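Local coordinates for uncharacterized protein YbaA (Shigella flexneri, PDB 2OKQ) that is of unknown function but belongs to the DUF1428 family and pairs with a second copy of itself in the crystal assembly, at residues A[95-100]-A[105-110]; A[44-49]-A[122-127]. All blocks are in the same frame, centred on the assembly; numbering follows the deposited sequence.

Contact 1 (A[95-100]-A[105-110]). With NA (sodium ion), chain C.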
loop_
_atom_site.group_PDB
_atom_site.type_symbol
_atom_site.label_atom_id
_atom_site.label_comp_id
_atom_site.label_asym_id
_atom_site.label_seq_id
_atom_site.Cartn_x
_atom_site.Cartn_y
_atom_site.Cartn_z
ATOM N N ILE A 95 5.431 -1.008 -4.173
ATOM C CA ILE A 95 6.593 -1.726 -4.703
ATOM C C ILE A 95 7.687 -1.670 -3.639
ATOM O O ILE A 95 7.994 -0.595 -3.114
ATOM C CB ILE A 95 7.064 -1.081 -6.017
ATOM C CG1 ILE A 95 5.929 -1.028 -7.054
ATOM C CG2 ILE A 95 8.320 -1.827 -6.545
ATOM C CD1 ILE A 95 6.275 -0.303 -8.314
ATOM N N GLU A 96 8.244 -2.831 -3.299
ATOM C CA GLU A 96 9.242 -2.954 -2.260
ATOM C C GLU A 96 10.627 -2.914 -2.878
ATOM O O GLU A 96 10.833 -3.518 -3.930
ATOM C CB GLU A 96 9.058 -4.281 -1.538
ATOM C CG GLU A 96 7.652 -4.373 -0.856
ATOM C CD GLU A 96 7.494 -5.562 0.066
ATOM O OE1 GLU A 96 8.503 -6.064 0.618
ATOM O OE2 GLU A 96 6.328 -6.007 0.271
ATOM N N TYR A 97 11.545 -2.222 -2.208
ATOM C CA TYR A 97 12.932 -2.042 -2.686
ATOM C C TYR A 97 13.909 -2.279 -1.541
ATOM O O TYR A 97 13.562 -2.065 -0.365
ATOM C CB TYR A 97 13.121 -0.600 -3.207
ATOM C CG TYR A 97 12.414 -0.325 -4.522
ATOM C CD1 TYR A 97 12.923 -0.816 -5.721
ATOM C CD2 TYR A 97 11.232 0.429 -4.555
ATOM C CE1 TYR A 97 12.283 -0.565 -6.943
ATOM C CE2 TYR A 97 10.587 0.707 -5.765
ATOM C CZ TYR A 97 11.125 0.181 -6.958
ATOM O OH TYR A 97 10.507 0.407 -8.150
ATOM N N PRO A 98 15.154 -2.691 -1.865
ATOM C CA PRO A 98 16.155 -2.903 -0.833
ATOM C C PRO A 98 16.709 -1.607 -0.241
ATOM O O PRO A 98 17.308 -1.648 0.813
ATOM C CB PRO A 98 17.257 -3.693 -1.569
ATOM C CG PRO A 98 17.149 -3.263 -2.987
ATOM C CD PRO A 98 15.672 -2.981 -3.218
ATOM N N SER A 99 16.513 -0.464 -0.917
ATOM C CA SER A 99 17.030 0.827 -0.430
ATOM C C SER A 99 16.428 1.928 -1.269
ATOM O O SER A 99 15.954 1.660 -2.356
ATOM C CB SER A 99 18.549 0.908 -0.650
ATOM O OG SER A 99 18.853 0.759 -2.028
ATOM N N LYS A 100 16.520 3.162 -0.781
ATOM C CA LYS A 100 16.101 4.328 -1.583
ATOM C C LYS A 100 16.927 4.429 -2.853
ATOM O O LYS A 100 16.408 4.771 -3.918
ATOM C CB LYS A 100 16.218 5.638 -0.819
ATOM C CG LYS A 100 15.640 6.818 -1.640
ATOM C CD LYS A 100 15.517 8.114 -0.820
ATOM C CE LYS A 100 14.802 9.192 -1.673
ATOM N NZ LYS A 100 15.555 9.568 -2.973
ATOM N N ALA A 105 17.130 4.468 -8.792
ATOM C CA ALA A 105 17.684 3.895 -10.047
ATOM C C ALA A 105 16.602 3.210 -10.875
ATOM O O ALA A 105 16.491 3.430 -12.094
ATOM C CB ALA A 105 18.807 2.921 -9.740
ATOM N N ALA A 106 15.791 2.391 -10.205
ATOM C CA ALA A 106 14.693 1.678 -10.861
ATOM C C ALA A 106 13.707 2.621 -11.548
ATOM O O ALA A 106 13.366 2.412 -12.718
ATOM C CB ALA A 106 13.967 0.755 -9.840
ATOM N N ASN A 107 13.255 3.662 -10.842
ATOM C CA ASN A 107 12.312 4.624 -11.396
ATOM C C ASN A 107 12.901 5.406 -12.571
ATOM O O ASN A 107 12.217 5.641 -13.571
ATOM C CB ASN A 107 11.761 5.560 -10.323
ATOM C CG ASN A 107 10.854 4.833 -9.347
ATOM O OD1 ASN A 107 10.217 3.837 -9.707
ATOM N ND2 ASN A 107 10.802 5.311 -8.110
ATOM N N GLN A 108 14.177 5.756 -12.478
ATOM C CA GLN A 108 14.832 6.442 -13.596
ATOM C C GLN A 108 14.856 5.558 -14.853
ATOM O O GLN A 108 14.540 6.035 -15.965
ATOM C CB GLN A 108 16.253 6.864 -13.219
ATOM C CG GLN A 108 16.781 8.033 -14.083
ATOM C CD GLN A 108 16.142 9.363 -13.731
ATOM O OE1 GLN A 108 16.306 9.862 -12.624
ATOM N NE2 GLN A 108 15.381 9.939 -14.670
ATOM N N LYS A 109 15.219 4.293 -14.661
ATOM C CA LYS A 109 15.220 3.285 -15.733
ATOM C C LYS A 109 13.846 3.080 -16.343
ATOM O O LYS A 109 13.702 3.092 -17.565
ATOM C CB LYS A 109 15.738 1.940 -15.236
ATOM C CG LYS A 109 17.198 1.902 -14.903
ATOM C CD LYS A 109 17.556 0.541 -14.353
ATOM C CE LYS A 109 18.986 0.510 -13.880
ATOM N NZ LYS A 109 19.273 -0.774 -13.184
ATOM N N MET A 110 12.849 2.889 -15.483
ATOM C CA MET A 110 11.478 2.702 -15.915
ATOM C C MET A 110 11.076 3.811 -16.876
ATOM O O MET A 110 10.539 3.540 -17.947
ATOM C CB MET A 110 10.533 2.647 -14.705
ATOM C CG MET A 110 9.076 2.409 -15.050
ATOM S SD MET A 110 8.804 0.894 -15.987
ATOM C CE MET A 110 8.905 -0.365 -14.720
HETATM NA NA NA C . 15.359 10.744 -10.862
HETATM O O HOH W 1 8.584 2.400 -8.089
HETATM O O HOH W 2 14.927 8.543 -9.813
#

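Contact 2 (A[44-49]-A[122-127])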
loop_
_atom_site.group_PDB
_atom_site.type_symbol
_atom_site.label_atom_id
_atom_site.label_comp_id
_atom_site.label_asym_id
_atom_site.label_seq_id
_atom_site.Cartn_x
_atom_site.Cartn_y
_atom_site.Cartn_z
ATOM N N ARG A 44 -5.325 -4.895 -14.255
ATOM C CA ARG A 44 -4.561 -6.041 -13.789
ATOM C C ARG A 44 -3.537 -6.458 -14.844
ATOM O O ARG A 44 -2.382 -6.730 -14.514
ATOM C CB ARG A 44 -5.491 -7.201 -13.413
ATOM C CG ARG A 44 -4.781 -8.427 -12.840
ATOM C CD ARG A 44 -5.752 -9.416 -12.203
ATOM N NE ARG A 44 -7.059 -9.434 -12.866
ATOM C CZ ARG A 44 -8.188 -9.830 -12.284
ATOM N NH1 ARG A 44 -8.185 -10.250 -11.018
ATOM N NH2 ARG A 44 -9.324 -9.802 -12.966
ATOM N N GLU A 45 -3.965 -6.483 -16.110
ATOM C CA GLU A 45 -3.073 -6.815 -17.232
ATOM C C GLU A 45 -1.911 -5.832 -17.397
ATOM O O GLU A 45 -0.768 -6.248 -17.608
ATOM C CB GLU A 45 -3.870 -6.865 -18.544
ATOM C CG GLU A 45 -4.898 -7.982 -18.642
ATOM C CD GLU A 45 -5.883 -7.774 -19.791
ATOM O OE1 GLU A 45 -5.435 -7.530 -20.932
ATOM O OE2 GLU A 45 -7.107 -7.858 -19.549
ATOM N N MET A 46 -2.203 -4.535 -17.308
ATOM C CA MET A 46 -1.158 -3.512 -17.314
ATOM C C MET A 46 -0.126 -3.738 -16.207
ATOM O O MET A 46 1.087 -3.692 -16.450
ATOM C CB MET A 46 -1.771 -2.116 -17.163
ATOM C CG MET A 46 -0.782 -0.980 -17.375
ATOM S SD MET A 46 -1.343 0.572 -16.647
ATOM C CE MET A 46 -1.093 0.241 -14.898
ATOM N N ALA A 47 -0.610 -3.970 -14.985
ATOM C CA ALA A 47 0.284 -4.195 -13.849
ATOM C C ALA A 47 1.107 -5.461 -14.017
ATOM O O ALA A 47 2.277 -5.504 -13.634
ATOM C CB ALA A 47 -0.507 -4.234 -12.536
ATOM N N ALA A 48 0.498 -6.499 -14.591
ATOM C CA ALA A 48 1.206 -7.756 -14.821
ATOM C C ALA A 48 2.314 -7.582 -15.863
ATOM O O ALA A 48 3.332 -8.262 -15.807
ATOM C CB ALA A 48 0.242 -8.853 -15.216
ATOM N N LYS A 49 2.123 -6.644 -16.787
ATOM C CA LYS A 49 3.165 -6.298 -17.758
ATOM C C LYS A 49 4.280 -5.470 -17.130
ATOM O O LYS A 49 5.463 -5.742 -17.360
ATOM C CB LYS A 49 2.565 -5.573 -18.963
ATOM C CG LYS A 49 1.674 -6.466 -19.822
ATOM C CD LYS A 49 1.636 -5.994 -21.270
ATOM C CE LYS A 49 1.048 -7.064 -22.183
ATOM N NZ LYS A 49 -0.437 -7.188 -22.033
ATOM N N SER A 122 -1.152 3.802 -22.225
ATOM C CA SER A 122 -2.573 3.469 -22.328
ATOM C C SER A 122 -3.140 3.179 -20.937
ATOM O O SER A 122 -3.755 2.133 -20.712
ATOM C CB SER A 122 -2.784 2.269 -23.260
ATOM O OG SER A 122 -2.210 1.088 -22.717
ATOM N N MET A 123 -2.915 4.116 -20.013
ATOM C CA MET A 123 -3.353 4.007 -18.614
ATOM C C MET A 123 -4.867 3.909 -18.466
ATOM O O MET A 123 -5.586 4.849 -18.823
ATOM C CB MET A 123 -2.891 5.225 -17.816
ATOM C CG MET A 123 -1.428 5.241 -17.439
ATOM S SD MET A 123 -1.030 6.775 -16.586
ATOM C CE MET A 123 -1.053 7.971 -17.929
ATOM N N PRO A 124 -5.356 2.785 -17.913
ATOM C CA PRO A 124 -6.784 2.644 -17.651
ATOM C C PRO A 124 -7.233 3.406 -16.401
ATOM O O PRO A 124 -8.157 2.966 -15.722
ATOM C CB PRO A 124 -6.961 1.131 -17.443
ATOM C CG PRO A 124 -5.611 0.508 -17.678
ATOM C CD PRO A 124 -4.609 1.589 -17.505
ATOM N N PHE A 125 -6.583 4.529 -16.101
ATOM C CA PHE A 125 -6.942 5.373 -14.957
ATOM C C PHE A 125 -6.450 6.800 -15.145
ATOM O O PHE A 125 -5.599 7.070 -15.996
ATOM C CB PHE A 125 -6.376 4.811 -13.645
ATOM C CG PHE A 125 -4.872 4.772 -13.593
ATOM C CD1 PHE A 125 -4.148 5.859 -13.107
ATOM C CD2 PHE A 125 -4.177 3.648 -14.025
ATOM C CE1 PHE A 125 -2.770 5.819 -13.053
ATOM C CE2 PHE A 125 -2.797 3.608 -13.979
ATOM C CZ PHE A 125 -2.098 4.690 -13.491
ATOM N N ASP A 126 -6.965 7.702 -14.316
ATOM C CA ASP A 126 -6.585 9.103 -14.363
ATOM C C ASP A 126 -5.308 9.368 -13.561
ATOM O O ASP A 126 -5.336 9.463 -12.329
ATOM C CB ASP A 126 -7.737 9.976 -13.861
ATOM C CG ASP A 126 -7.481 11.463 -14.050
ATOM O OD1 ASP A 126 -6.400 11.846 -14.563
ATOM O OD2 ASP A 126 -8.369 12.257 -13.674
ATOM N N GLY A 127 -4.198 9.519 -14.284
ATOM C CA GLY A 127 -2.889 9.782 -13.690
ATOM C C GLY A 127 -2.825 10.988 -12.771
ATOM O O GLY A 127 -2.002 11.026 -11.862
#

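Contact 1 (A[95-100]-A[105-110])
Tyr97 turns CG anti to its own carbonyl carbon (chi1 -72°), and Asn107 does the same (chi1 -69°). These rotations send the phenol of Tyr97 to the helix and bring the amide oxygen of Asn107 close to its hydroxyl. The ring packs against Ala106. Its CE1 is 3.6 Å from Ala106 CB, and the methyl approaches obliquely. CZ and OH of Tyr97 are also near this methyl. The direct gap between Tyr97 OH and Asn107 OD1 is 3.8 Å, too long for a hydrogen bond. Water 1 fills the link. It accepts from Tyr97 OH at 2.8 Å and donates to Asn107 OD1 at 2.7 Å. The water sits in the plane of the phenol, at its edge, while the amide plane stands 84° from the ring. This is a strand-turn-helix connection. Strand 88-97, an inner strand of the four-stranded antiparallel sheet, runs out at Tyr97, and helix 100-111 begins after a short turn. Ser99 is the N-cap, its OG accepting from the backbone N of Val102. The helix thus folds back over the end of its own strand, and the Tyr97 side chain lies between strand end and helix. The other end of the Asn107 amide is also held, since ND2 bonds to Asp29 OD2 on strand 27-36. Phe54 of helix 40-56 packs against both Tyr97 and Asn107. The next residue, Gln108, does not touch 95-100; its OE1 binds a sodium ion at 2.2 Å, and the ion is 2.5 Å from the oxygen of water 2.

Contact 2 (A[44-49]-A[122-127])
A helix-to-loop contact joins helix 40-56, which packs on the antiparallel sheet, to the irregular segment that follows helix 114-118 and leads to strand 131-140. Met46 reaches across from the helix and makes every close touch. Its CG stands anti to the backbone N (chi1 -171°), and the chain stays extended through chi2. The thioether is thereby carried out from the helix to the loop. The sulfur meets the proline ring, with Met46 SD 3.5 Å from Pro124 CD. The two side chains run at a slant to each other. SD is also 4.4 Å from Met123 CA. A bend at chi3 (74°) then turns the methyl to Phe125. Met46 CE comes to 3.9 Å from Phe125 CE2. It arrives at the rim of the ring, in its plane, so this is not a stack on a face. The thioether chain and the phenyl side chain cross at about a right angle. Met123 CB lies over one face of the Phe125 ring, 4.2 Å above its plane and offset toward the rim. The ring is thus met at an edge by one methionine and over a face by the other. Packing is wholly apolar, and no hydrogen bond crosses between the segments. The contact lies at the surface. Lys49, on the same helix, makes a cation-pi contact with Phe119 from the chain leading into the loop. Phe125 also packs on Val33 and Val35 of strand 27-36, while Ala47 and Ala48 of the helix pack on Ile139 of the second subunit.

How the contacts relate
Contact 1 is buried and local, with only four residues between its segments. Contact 2 lies at the surface and closes a long loop of chain that contains contact 1. Their centres are about 19 Å apart, and they do not touch. They share elements all the same. Helix 40-56 supplies Met46 to contact 2 and lays Phe54 against contact 1, and side chains from both contacts reach strand 27-36. The chemistry differs. At 95-100 with 105-110, an aromatic-methyl contact is joined by a bridging water and an amide. At 44-49 with 122-127, a methionine meets proline and phenylalanine without polar bonds. Both regions also touch the second subunit.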